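Local coordinates for protein MxaA (Stigmatella aurantiaca, PDB 4W4T) that terminates the myxalamid PKS-NRPS assembly line through its NADPH-binding reductase domain, which probably releases the carrier-bound chain as a primary alcohol, at residues A[202-207]-A[381-386]; A[294-299]-A[391-396]. All blocks are in the same frame, centred on the assembly; numbering follows the deposited sequence.

Contact 1: A[202-207]-A[381-386]; sequences IREDEP and SGDTLK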
loop_
_atom_site.group_PDB
_atom_site.type_symbol
_atom_site.label_atom_id
_atom_site.label_comp_id
_atom_site.label_asym_id
_atom_site.label_seq_id
_atom_site.Cartn_x
_atom_site.Cartn_y
_atom_site.Cartn_z
ATOM N N ILE A 202 -17.746 -18.859 17.952
ATOM C CA ILE A 202 -16.957 -20.061 17.737
ATOM C C ILE A 202 -16.356 -20.516 19.063
ATOM O O ILE A 202 -15.765 -19.716 19.799
ATOM C CB ILE A 202 -15.865 -19.832 16.679
ATOM C CG1 ILE A 202 -16.514 -19.528 15.327
ATOM C CG2 ILE A 202 -14.951 -21.059 16.571
ATOM C CD1 ILE A 202 -15.535 -19.172 14.231
ATOM N N ARG A 203 -16.527 -21.799 19.374
ATOM C CA ARG A 203 -16.080 -22.333 20.656
ATOM C C ARG A 203 -14.574 -22.517 20.687
ATOM O O ARG A 203 -13.956 -22.847 19.682
ATOM C CB ARG A 203 -16.748 -23.676 20.964
ATOM C CG ARG A 203 -18.251 -23.606 21.127
ATOM C CD ARG A 203 -18.799 -24.988 21.408
ATOM N NE ARG A 203 -18.035 -25.648 22.463
ATOM C CZ ARG A 203 -18.252 -25.467 23.761
ATOM N NH1 ARG A 203 -19.220 -24.650 24.168
ATOM N NH2 ARG A 203 -17.510 -26.106 24.653
ATOM N N GLU A 204 -14.008 -22.309 21.866
ATOM C CA GLU A 204 -12.582 -22.462 22.090
ATOM C C GLU A 204 -12.119 -23.887 21.814
ATOM O O GLU A 204 -10.988 -24.088 21.363
ATOM C CB GLU A 204 -12.240 -22.034 23.523
ATOM C CG GLU A 204 -12.434 -20.531 23.724
ATOM C CD GLU A 204 -12.753 -20.129 25.146
ATOM O OE1 GLU A 204 -13.740 -20.651 25.712
ATOM O OE2 GLU A 204 -12.021 -19.274 25.694
ATOM N N ASP A 205 -12.979 -24.876 22.060
ATOM C CA ASP A 205 -12.577 -26.270 21.853
ATOM C C ASP A 205 -12.941 -26.819 20.474
ATOM O O ASP A 205 -12.825 -28.016 20.223
ATOM C CB ASP A 205 -13.180 -27.173 22.934
ATOM C CG ASP A 205 -14.696 -27.145 22.955
ATOM O OD1 ASP A 205 -15.329 -26.702 21.976
ATOM O OD2 ASP A 205 -15.267 -27.592 23.975
ATOM N N GLU A 206 -13.385 -25.950 19.582
ATOM C CA GLU A 206 -13.696 -26.383 18.231
ATOM C C GLU A 206 -12.416 -26.563 17.433
ATOM O O GLU A 206 -11.580 -25.655 17.392
ATOM C CB GLU A 206 -14.617 -25.383 17.539
ATOM C CG GLU A 206 -15.126 -25.861 16.192
ATOM C CD GLU A 206 -16.022 -27.085 16.309
ATOM O OE1 GLU A 206 -16.678 -27.249 17.366
ATOM O OE2 GLU A 206 -16.071 -27.879 15.346
ATOM N N PRO A 207 -12.254 -27.739 16.801
ATOM C CA PRO A 207 -11.096 -28.024 15.948
ATOM C C PRO A 207 -10.954 -27.004 14.823
ATOM O O PRO A 207 -11.962 -26.442 14.366
ATOM C CB PRO A 207 -11.409 -29.413 15.382
ATOM C CG PRO A 207 -12.324 -30.025 16.373
ATOM C CD PRO A 207 -13.157 -28.899 16.904
ATOM N N SER A 381 -16.129 -17.390 24.807
ATOM C CA SER A 381 -15.017 -17.320 25.755
ATOM C C SER A 381 -15.347 -17.973 27.098
ATOM O O SER A 381 -14.734 -17.655 28.127
ATOM C CB SER A 381 -14.596 -15.864 25.965
ATOM O OG SER A 381 -15.700 -15.044 26.318
ATOM N N GLY A 382 -16.293 -18.909 27.075
ATOM C CA GLY A 382 -16.782 -19.532 28.291
ATOM C C GLY A 382 -15.706 -20.274 29.068
ATOM O O GLY A 382 -15.722 -20.252 30.298
ATOM N N ASP A 383 -14.775 -20.925 28.366
ATOM C CA ASP A 383 -13.676 -21.627 29.041
ATOM C C ASP A 383 -12.699 -20.657 29.698
ATOM O O ASP A 383 -12.166 -20.925 30.778
ATOM C CB ASP A 383 -12.934 -22.541 28.066
ATOM C CG ASP A 383 -13.804 -23.665 27.554
ATOM O OD1 ASP A 383 -14.882 -23.885 28.148
ATOM O OD2 ASP A 383 -13.422 -24.331 26.572
ATOM N N THR A 384 -12.465 -19.520 29.055
ATOM C CA THR A 384 -11.652 -18.483 29.665
ATOM C C THR A 384 -12.333 -17.920 30.916
ATOM O O THR A 384 -11.706 -17.752 31.956
ATOM C CB THR A 384 -11.384 -17.343 28.691
ATOM O OG1 THR A 384 -10.735 -17.867 27.518
ATOM C CG2 THR A 384 -10.501 -16.295 29.351
ATOM N N LEU A 385 -13.623 -17.620 30.796
ATOM C CA LEU A 385 -14.363 -17.035 31.913
ATOM C C LEU A 385 -14.285 -17.937 33.152
ATOM O O LEU A 385 -13.977 -17.466 34.258
ATOM C CB LEU A 385 -15.814 -16.787 31.507
ATOM C CG LEU A 385 -16.603 -15.825 32.397
ATOM C CD1 LEU A 385 -16.236 -14.357 32.108
ATOM C CD2 LEU A 385 -18.113 -16.062 32.237
ATOM N N LYS A 386 -14.530 -19.228 32.959
ATOM C CA LYS A 386 -14.410 -20.188 34.065
ATOM C C LYS A 386 -13.006 -20.228 34.651
ATOM O O LYS A 386 -12.833 -20.140 35.872
ATOM C CB LYS A 386 -14.812 -21.598 33.627
ATOM C CG LYS A 386 -16.171 -21.688 32.972
ATOM C CD LYS A 386 -16.668 -23.133 32.860
ATOM C CE LYS A 386 -17.886 -23.225 31.936
ATOM N NZ LYS A 386 -17.541 -23.798 30.601
HETATM O O HOH W 1 -15.072 -24.467 24.311
#
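The carboxylate of Glu204 reaches the first turn of helix 382-388, and hydrogen bonds to that turn carry the contact. Glu204 OE1 accepts from Asp383 N at 2.9 Å, through its syn lone pair and with an N-H...O angle of 143°. Glu204 OE2 takes the hydroxyl of Thr384 nearly head-on, with Thr384 OG1 at 2.6 Å, and a weak bond from Thr384 N at 3.4 Å. CG of Glu204 sits anti to its carbonyl carbon (chi1 -68°) and the chain is extended beyond it, which carries both oxygens to the helix. OE2 also accepts from His309 N, so this buried oxygen is engaged from both the helix and strand 307-310.

Charged groups crowd beside these bonds: Glu204 OE1 lies 3.8 Å from Asp383 OD2, a like-charge approach that the amides of the turn probably temper. Nearby, Arg203 grips Asp205 side-on, Arg203 NE bonding to Asp205 OD1 and Arg203 NH2 to Asp205 OD2, the latter at 2.8 Å.

One water completes the junction, accepting from Asp205 N at 3.1 Å and donating to Asp383 OD2 at 2.8 Å.

Ser381 stands at the N-cap without a side-chain capping bond, while Glu204, remote in sequence, engages backbone N-H groups at this helix N terminus. The contact thus fastens a loop following strand 185-188 to a helix beside strand 307-310 of the parallel Rossmann-type sheet.

Contact 2: A[294-299]-A[391-396]; sequences IVDLSM and TGTSCP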
loop_
_atom_site.group_PDB
_atom_site.type_symbol
_atom_site.label_atom_id
_atom_site.label_comp_id
_atom_site.label_asym_id
_atom_site.label_seq_id
_atom_site.Cartn_x
_atom_site.Cartn_y
_atom_site.Cartn_z
ATOM N N ILE A 294 -3.321 -13.887 29.699
ATOM C CA ILE A 294 -2.233 -14.745 29.240
ATOM C C ILE A 294 -1.437 -15.267 30.431
ATOM O O ILE A 294 -1.228 -16.474 30.580
ATOM C CB ILE A 294 -1.288 -14.002 28.287
ATOM C CG1 ILE A 294 -1.991 -13.724 26.956
ATOM C CG2 ILE A 294 -0.004 -14.829 28.059
ATOM C CD1 ILE A 294 -1.170 -12.843 26.019
ATOM N N VAL A 295 -1.004 -14.352 31.288
ATOM C CA VAL A 295 -0.158 -14.748 32.410
ATOM C C VAL A 295 -0.954 -15.610 33.387
ATOM O O VAL A 295 -0.479 -16.657 33.797
ATOM C CB VAL A 295 0.449 -13.527 33.128
ATOM C CG1 VAL A 295 1.177 -13.957 34.415
ATOM C CG2 VAL A 295 1.410 -12.800 32.201
ATOM N N ASP A 296 -2.165 -15.225 33.720
ATOM C CA ASP A 296 -3.009 -16.004 34.592
ATOM C C ASP A 296 -3.215 -17.406 34.085
ATOM O O ASP A 296 -3.027 -18.320 34.784
ATOM C CB ASP A 296 -4.359 -15.316 34.808
ATOM C CG ASP A 296 -4.298 -14.233 35.853
ATOM O OD1 ASP A 296 -3.349 -14.138 36.590
ATOM O OD2 ASP A 296 -5.229 -13.495 35.994
ATOM N N LEU A 297 -3.598 -17.543 32.834
ATOM C CA LEU A 297 -3.880 -18.858 32.260
ATOM C C LEU A 297 -2.610 -19.697 32.169
ATOM O O LEU A 297 -2.651 -20.912 32.350
ATOM C CB LEU A 297 -4.509 -18.728 30.876
ATOM C CG LEU A 297 -5.939 -18.172 30.880
ATOM C CD1 LEU A 297 -6.290 -17.648 29.487
ATOM C CD2 LEU A 297 -6.926 -19.258 31.315
ATOM N N SER A 298 -1.488 -19.041 31.899
ATOM C CA SER A 298 -0.225 -19.767 31.738
ATOM C C SER A 298 0.195 -20.426 33.042
ATOM O O SER A 298 1.031 -21.331 33.048
ATOM C CB SER A 298 0.884 -18.835 31.256
ATOM O OG SER A 298 1.299 -17.946 32.282
HETATM N N MSE A 299 -0.378 -19.971 34.150
HETATM C CA MSE A 299 0.084 -20.448 35.441
HETATM C C MSE A 299 -0.833 -21.487 36.049
HETATM O O MSE A 299 -0.609 -21.937 37.175
HETATM C CB MSE A 299 0.279 -19.270 36.374
HETATM C CG MSE A 299 1.322 -18.349 35.802
HETATM SE SE MSE A 299 2.241 -17.349 37.153
HETATM C CE MSE A 299 0.689 -16.392 37.815
ATOM N N THR A 391 -9.750 -15.524 39.796
ATOM C CA THR A 391 -8.746 -14.466 39.670
ATOM C C THR A 391 -9.409 -13.092 39.662
ATOM O O THR A 391 -10.631 -12.990 39.589
ATOM C CB THR A 391 -7.924 -14.579 38.361
ATOM O OG1 THR A 391 -8.727 -14.112 37.265
ATOM C CG2 THR A 391 -7.474 -16.018 38.100
ATOM N N GLY A 392 -8.597 -12.039 39.689
ATOM C CA GLY A 392 -9.121 -10.690 39.582
ATOM C C GLY A 392 -9.067 -10.173 38.152
ATOM O O GLY A 392 -9.094 -8.956 37.923
ATOM N N THR A 393 -9.026 -11.097 37.192
ATOM C CA THR A 393 -8.871 -10.728 35.780
ATOM C C THR A 393 -10.198 -10.842 35.044
ATOM O O THR A 393 -10.764 -11.930 34.888
ATOM C CB THR A 393 -7.809 -11.593 35.085
ATOM O OG1 THR A 393 -6.551 -11.390 35.740
ATOM C CG2 THR A 393 -7.679 -11.211 33.592
ATOM N N SER A 394 -10.688 -9.688 34.610
ATOM C CA SER A 394 -11.978 -9.573 33.952
ATOM C C SER A 394 -11.850 -8.493 32.895
ATOM O O SER A 394 -11.177 -7.494 33.117
ATOM C CB SER A 394 -13.068 -9.230 34.976
ATOM O OG SER A 394 -14.333 -9.062 34.369
ATOM N N CYS A 395 -12.492 -8.682 31.749
ATOM C CA CYS A 395 -12.356 -7.733 30.654
ATOM C C CYS A 395 -13.198 -6.483 30.886
ATOM O O CYS A 395 -14.370 -6.581 31.239
ATOM C CB CYS A 395 -12.756 -8.388 29.339
ATOM S SG CYS A 395 -12.325 -7.416 27.880
ATOM N N PRO A 396 -12.593 -5.301 30.716
ATOM C CA PRO A 396 -13.362 -4.058 30.827
ATOM C C PRO A 396 -14.472 -3.995 29.784
ATOM O O PRO A 396 -14.348 -4.530 28.682
ATOM C CB PRO A 396 -12.316 -2.966 30.586
ATOM C CG PRO A 396 -10.998 -3.608 30.938
ATOM C CD PRO A 396 -11.148 -5.061 30.586
#
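Asp296 and Thr393 extend toward each other from opposite directions and meet through a single oxygen pair. The hydroxyl of Thr393 donates to the carboxylate, with Thr393 OG1 to Asp296 OD2 at 2.5 Å, a very short hydrogen bond. Two torsions prepare the meeting: CG of Asp296 is anti to its carbonyl carbon (chi1 -81°), and OG1 of Thr393 is likewise anti to its own (chi1 -61°). CB of Thr393 follows at 3.3 Å from Asp296 OD2. The two oxygens of Asp296 have different partners: OD2 takes the hydroxyl, and OD1 forms a salt bridge with Arg78 of helix 66-78; the buried charge therefore has a cationic partner as well as a hydroxyl.

Thr391 meets Asp296 OD2 without a hydrogen bond: Thr391 CB lies 3.7 Å from it and Thr391 OG1 hardly farther. Its hydroxyl has other work: Thr391 OG1 accepts from Thr393 N at 3.0 Å with an N-H...O angle of 156°, and bonds to the carbonyl oxygen of Leu388. A valine in place of Thr391 would probably leave Thr393 N and the Leu388 carbonyl without this partner and let the turn that presents the Thr393 hydroxyl shift away from Asp296.

Leu388, at the end of helix 382-388, packs directly against the side chains of both Asp296 and Thr393.

Acceptance by a threonine oxygen from the N-H two residues on defines an ST turn; here it lies in the loop leading from helix 382-388 to helix 400-412, and the Thr393 hydroxyl at its end ties that loop to Asp296 of helix 287-298.

How the contacts relate
From the N terminus the four segments come in the order 202-207, 294-299, 381-386 and 391-396, so the two contacts cross rather than nest. Contact 1 closes a span of 173 residues between the loop after strand 185-188 and helix 382-388. Contact 2 closes 91 residues, from the end of helix 287-298 to the loop just beyond helix 382-388. That short helix is thus tied at its start by contact 1, and the loop leaving it by contact 2. Their centres lie about 15 Å apart and their nearest atoms about 4 Å, without touching. Together they bind a late part of the chain to elements flanking the parallel sheet.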